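Local coordinates for protein vascular endothelial growth factor homolog (Orf virus, PDB 2GNN) that acts as a secreted, disulfide-linked homodimeric growth factor of the PDGF/VEGF family that induces endothelial proliferation, at residues V48-C57 / F92-C100. Residues are numbered along the deposited sequence; the frame is centred on the assembly and turned at random.
Sequences VTLMRCGGCC and FVEHKKCDC
Cys53 and Cys98, and farther along Cys57 and Cys100, tie residues 48-57 to 92-100 through two disulfides, with C-S-S-C torsions both close to -90°. Together with the bond between Cys22 and Cys64 they form the cystine knot of the PDGF/VEGF family, a worked example of how covalent links join a strand and the loop that follows it to a second strand with which the first shares little backbone pairing. Between the strands themselves, the one main-chain hydrogen bond runs from His95 N to Met51 O (2.8 Å).

Side chains supply the rest. Arg52 starts away from the facing strand and returns to it by a bend at chi2 (-100°). Arg52 CB lies 4.0 Å from His95 ND1, Arg52 CD passes 3.3 Å from His95 CE1, and Arg52 NE follows at 4.1 Å from the same CE1; NH1 then lies over one face of the imidazole, offset toward its rim, the two planes 27° apart. At the tip, NH1 points at Val93 O at a doubtfully short distance, and NH2 adds a weak hydrogen bond to the same oxygen, while a water bridges NH2, again weakly, to Val93 N. The same imidazole accepts a bond from Cys53 N at His95 ND1 (2.8 Å), nearly in the ring plane, so the ring is met over one face and at one edge, and NE2 holds a glycerol. One residue pair back along the strands, Glu94 OE1 accepts a hydrogen bond from Met51 N at 2.6 Å, approached from above the carboxylate plane, and Phe92 CB packs on Leu50 CD2 at 3.7 Å.

Strand 47-54 pairs antiparallel with strand 23-30 and strand 85-102 with strand 62-79, whose Met74 packs against both Leu50 and Glu94. Val48 and Phe92 reach helix 31-34, and Cys56 is disulfide-bonded to Cys47 of the second subunit, placing the knot beside the dimer interface.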
ATOM      1  N   VAL B  48      -2.081   9.796  -2.042  1.00 60.51           N
ATOM      2  CA  VAL B  48      -2.613   9.086  -3.210  1.00 59.05           C
ATOM      3  C   VAL B  48      -2.199   7.627  -3.197  1.00 59.76           C
ATOM      4  O   VAL B  48      -1.186   7.256  -2.592  1.00 60.70           O
ATOM      5  CB  VAL B  48      -2.146   9.702  -4.548  1.00 60.25           C
ATOM      6  CG1 VAL B  48      -2.886  11.012  -4.828  1.00 61.23           C
ATOM      7  CG2 VAL B  48      -0.590   9.871  -4.583  1.00 52.01           C
ATOM      8  N   THR B  49      -2.997   6.804  -3.866  1.00 59.23           N
ATOM      9  CA  THR B  49      -2.644   5.415  -4.104  1.00 58.28           C
ATOM     10  C   THR B  49      -1.928   5.269  -5.462  1.00 58.97           C
ATOM     11  O   THR B  49      -2.487   5.607  -6.520  1.00 57.92           O
ATOM     12  CB  THR B  49      -3.893   4.520  -4.059  1.00 56.27           C
ATOM     13  OG1 THR B  49      -4.594   4.771  -2.850  1.00 59.38           O
ATOM     14  CG2 THR B  49      -3.522   3.061  -4.092  1.00 52.46           C
ATOM     15  N   LEU B  50      -0.699   4.754  -5.413  1.00 58.66           N
ATOM     16  CA  LEU B  50       0.102   4.519  -6.611  1.00 59.52           C
ATOM     17  C   LEU B  50       0.462   3.053  -6.735  1.00 60.81           C
ATOM     18  O   LEU B  50       0.705   2.379  -5.724  1.00 63.33           O
ATOM     19  CB  LEU B  50       1.386   5.345  -6.550  1.00 60.79           C
ATOM     20  CG  LEU B  50       1.252   6.864  -6.510  1.00 56.61           C
ATOM     21  CD1 LEU B  50       2.614   7.499  -6.392  1.00 58.15           C
ATOM     22  CD2 LEU B  50       0.560   7.330  -7.768  1.00 61.75           C
ATOM     23  N   MET B  51       0.486   2.552  -7.970  1.00 59.93           N
ATOM     24  CA  MET B  51       0.967   1.201  -8.226  1.00 57.57           C
ATOM     25  C   MET B  51       2.487   1.209  -8.152  1.00 59.35           C
ATOM     26  O   MET B  51       3.153   1.941  -8.878  1.00 60.47           O
ATOM     27  CB  MET B  51       0.488   0.698  -9.579  1.00 55.78           C
ATOM     28  CG  MET B  51      -1.014   0.551  -9.683  1.00 58.52           C
ATOM     29  SD  MET B  51      -1.705  -0.497  -8.386  1.00 58.37           S
ATOM     30  CE  MET B  51      -1.271  -2.141  -8.955  1.00 47.40           C
ATOM     31  N   ARG B  52       3.034   0.426  -7.234  1.00 60.07           N
ATOM     32  CA  ARG B  52       4.475   0.373  -7.034  1.00 58.37           C
ATOM     33  C   ARG B  52       4.887  -1.053  -6.801  1.00 57.29           C
ATOM     34  O   ARG B  52       4.120  -1.842  -6.247  1.00 59.14           O
ATOM     35  CB  ARG B  52       4.860   1.180  -5.810  1.00 60.14           C
ATOM     36  CG  ARG B  52       4.934   2.646  -6.053  1.00 67.56           C
ATOM     37  CD  ARG B  52       6.367   3.090  -6.246  1.00 71.80           C
ATOM     38  NE  ARG B  52       6.453   4.530  -6.442  1.00 78.79           N
ATOM     39  CZ  ARG B  52       5.776   5.182  -7.378  1.00 81.65           C
ATOM     40  NH1 ARG B  52       4.949   4.506  -8.170  1.00 68.53           N
ATOM     41  NH2 ARG B  52       5.898   6.503  -7.507  1.00 80.26           N
ATOM     42  N   CYS B  53       6.104  -1.385  -7.205  1.00 57.07           N
ATOM     43  CA  CYS B  53       6.604  -2.744  -7.064  1.00 54.91           C
ATOM     44  C   CYS B  53       6.717  -3.123  -5.599  1.00 53.45           C
ATOM     45  O   CYS B  53       7.277  -2.371  -4.788  1.00 52.00           O
ATOM     46  CB  CYS B  53       7.936  -2.908  -7.789  1.00 54.49           C
ATOM     47  SG  CYS B  53       7.750  -2.824  -9.586  1.00 54.44           S
ATOM     48  N   GLY B  54       6.153  -4.280  -5.274  1.00 50.16           N
ATOM     49  CA  GLY B  54       6.083  -4.764  -3.899  1.00 52.57           C
ATOM     50  C   GLY B  54       5.933  -6.271  -3.865  1.00 54.55           C
ATOM     51  O   GLY B  54       5.551  -6.891  -4.862  1.00 52.75           O
ATOM     52  N   GLY B  55       6.237  -6.860  -2.716  1.00 53.26           N
ATOM     53  CA  GLY B  55       6.253  -8.298  -2.597  1.00 54.55           C
ATOM     54  C   GLY B  55       7.534  -8.760  -1.954  1.00 56.74           C
ATOM     55  O   GLY B  55       8.297  -7.958  -1.413  1.00 59.06           O
ATOM     56  N   CYS B  56       7.746 -10.064  -2.006  1.00 57.07           N
ATOM     57  CA  CYS B  56       8.906 -10.710  -1.439  1.00 62.47           C
ATOM     58  C   CYS B  56       9.638 -11.490  -2.512  1.00 62.60           C
ATOM     59  O   CYS B  56       9.018 -12.223  -3.297  1.00 62.84           O
ATOM     60  CB  CYS B  56       8.467 -11.704  -0.366  1.00 63.51           C
ATOM     61  SG  CYS B  56       8.292 -10.950   1.221  1.00 85.99           S
ATOM     62  N   CYS B  57      10.958 -11.357  -2.530  1.00 62.64           N
ATOM     63  CA  CYS B  57      11.775 -12.233  -3.357  1.00 62.38           C
ATOM     64  C   CYS B  57      12.167 -13.464  -2.549  1.00 64.72           C
ATOM     65  O   CYS B  57      12.278 -13.409  -1.324  1.00 65.43           O
ATOM     66  CB  CYS B  57      12.995 -11.491  -3.903  1.00 59.49           C
ATOM     67  SG  CYS B  57      12.554 -10.108  -4.986  1.00 55.70           S
ATOM     68  N   PHE B  92       2.565  11.355 -11.959  1.00 56.89           N
ATOM     69  CA  PHE B  92       3.080  10.389 -10.984  1.00 57.75           C
ATOM     70  C   PHE B  92       3.630   9.170 -11.704  1.00 59.00           C
ATOM     71  O   PHE B  92       3.132   8.773 -12.755  1.00 56.62           O
ATOM     72  CB  PHE B  92       1.974   9.946 -10.006  1.00 60.72           C
ATOM     73  CG  PHE B  92       1.351  11.081  -9.243  1.00 54.87           C
ATOM     74  CD1 PHE B  92       0.337  11.850  -9.816  1.00 58.37           C
ATOM     75  CD2 PHE B  92       1.791  11.398  -7.975  1.00 53.69           C
ATOM     76  CE1 PHE B  92      -0.216  12.921  -9.127  1.00 55.40           C
ATOM     77  CE2 PHE B  92       1.238  12.469  -7.279  1.00 52.54           C
ATOM     78  CZ  PHE B  92       0.222  13.221  -7.861  1.00 51.05           C
ATOM     79  N   VAL B  93       4.666   8.577 -11.132  1.00 60.35           N
ATOM     80  CA  VAL B  93       5.246   7.375 -11.697  1.00 62.47           C
ATOM     81  C   VAL B  93       4.539   6.150 -11.104  1.00 63.83           C
ATOM     82  O   VAL B  93       4.473   6.015  -9.887  1.00 62.55           O
ATOM     83  CB  VAL B  93       6.774   7.325 -11.434  1.00 63.11           C
ATOM     84  CG1 VAL B  93       7.385   6.064 -12.017  1.00 62.04           C
ATOM     85  CG2 VAL B  93       7.456   8.566 -12.030  1.00 64.47           C
ATOM     86  N   GLU B  94       3.997   5.287 -11.966  1.00 63.15           N
ATOM     87  CA  GLU B  94       3.437   3.990 -11.550  1.00 64.99           C
ATOM     88  C   GLU B  94       4.307   2.882 -12.118  1.00 63.92           C
ATOM     89  O   GLU B  94       4.839   3.020 -13.213  1.00 64.92           O
ATOM     90  CB  GLU B  94       2.030   3.778 -12.114  1.00 65.52           C
ATOM     91  CG  GLU B  94       1.075   4.934 -11.961  1.00 74.79           C
ATOM     92  CD  GLU B  94       0.149   4.798 -10.773  1.00 72.92           C
ATOM     93  OE1 GLU B  94      -0.063   3.679 -10.269  1.00 72.26           O
ATOM     94  OE2 GLU B  94      -0.392   5.826 -10.349  1.00 82.96           O
ATOM     95  N   HIS B  95       4.422   1.771 -11.404  1.00 61.63           N
ATOM     96  CA  HIS B  95       5.139   0.625 -11.919  1.00 59.25           C
ATOM     97  C   HIS B  95       4.177  -0.339 -12.604  1.00 62.22           C
ATOM     98  O   HIS B  95       3.129  -0.683 -12.046  1.00 63.12           O
ATOM     99  CB  HIS B  95       5.906  -0.075 -10.801  1.00 57.17           C
ATOM    100  CG  HIS B  95       6.906   0.804 -10.119  1.00 54.95           C
ATOM    101  ND1 HIS B  95       7.388   0.543  -8.853  1.00 52.15           N
ATOM    102  CD2 HIS B  95       7.500   1.951 -10.519  1.00 52.33           C
ATOM    103  CE1 HIS B  95       8.241   1.488  -8.506  1.00 51.18           C
ATOM    104  NE2 HIS B  95       8.335   2.350  -9.504  1.00 54.02           N
ATOM    105  N   LYS B  96       4.537  -0.764 -13.816  1.00 63.75           N
ATOM    106  CA  LYS B  96       3.721  -1.693 -14.606  1.00 63.73           C
ATOM    107  C   LYS B  96       4.277  -3.114 -14.664  1.00 62.16           C
ATOM    108  O   LYS B  96       3.547  -4.058 -14.971  1.00 63.57           O
ATOM    109  CB  LYS B  96       3.520  -1.168 -16.028  1.00 66.03           C
ATOM    110  CG  LYS B  96       2.256  -0.345 -16.218  1.00 74.21           C
ATOM    111  CD  LYS B  96       1.859  -0.326 -17.692  1.00 89.66           C
ATOM    112  CE  LYS B  96       0.586   0.480 -17.924  1.00 95.69           C
ATOM    113  NZ  LYS B  96       0.277   0.597 -19.380  1.00 96.06           N
ATOM    114  N   LYS B  97       5.568  -3.261 -14.396  1.00 59.08           N
ATOM    115  CA  LYS B  97       6.205  -4.579 -14.342  1.00 58.01           C
ATOM    116  C   LYS B  97       7.352  -4.543 -13.357  1.00 56.10           C
ATOM    117  O   LYS B  97       7.963  -3.491 -13.147  1.00 54.32           O
ATOM    118  CB  LYS B  97       6.708  -5.014 -15.715  1.00 57.56           C
ATOM    119  CG  LYS B  97       5.906  -6.138 -16.342  1.00 63.76           C
ATOM    120  CD  LYS B  97       6.747  -6.916 -17.341  1.00 66.85           C
ATOM    121  CE  LYS B  97       6.305  -8.376 -17.395  1.00 75.03           C
ATOM    122  NZ  LYS B  97       6.884  -9.098 -18.565  1.00 71.09           N
ATOM    123  N   CYS B  98       7.642  -5.693 -12.756  1.00 53.98           N
ATOM    124  CA  CYS B  98       8.613  -5.767 -11.666  1.00 52.43           C
ATOM    125  C   CYS B  98       9.378  -7.055 -11.763  1.00 49.87           C
ATOM    126  O   CYS B  98       8.905  -8.004 -12.375  1.00 50.88           O
ATOM    127  CB  CYS B  98       7.914  -5.746 -10.307  1.00 52.52           C
ATOM    128  SG  CYS B  98       6.691  -4.474 -10.071  1.00 51.90           S
ATOM    129  N   ASP B  99      10.535  -7.119 -11.116  1.00 47.14           N
ATOM    130  CA  ASP B  99      11.338  -8.337 -11.175  1.00 48.48           C
ATOM    131  C   ASP B  99      12.219  -8.467  -9.938  1.00 47.55           C
ATOM    132  O   ASP B  99      12.570  -7.472  -9.301  1.00 47.27           O
ATOM    133  CB  ASP B  99      12.178  -8.338 -12.464  1.00 47.64           C
ATOM    134  CG  ASP B  99      12.533  -9.735 -12.952  1.00 54.84           C
ATOM    135  OD1 ASP B  99      11.945 -10.733 -12.481  1.00 62.18           O
ATOM    136  OD2 ASP B  99      13.415  -9.829 -13.837  1.00 62.02           O
ATOM    137  N   CYS B 100      12.547  -9.703  -9.590  1.00 48.87           N
ATOM    138  CA  CYS B 100      13.501  -9.970  -8.519  1.00 51.40           C
ATOM    139  C   CYS B 100      14.931 -10.007  -9.084  1.00 53.74           C
ATOM    140  O   CYS B 100      15.345 -10.974  -9.740  1.00 53.88           O
ATOM    141  CB  CYS B 100      13.130 -11.252  -7.752  1.00 48.92           C
ATOM    142  SG  CYS B 100      11.727 -11.027  -6.598  1.00 52.79           S
TER
HETATM  143  O   HOH W   1       5.609   9.625  -8.502  1.00 45.02           O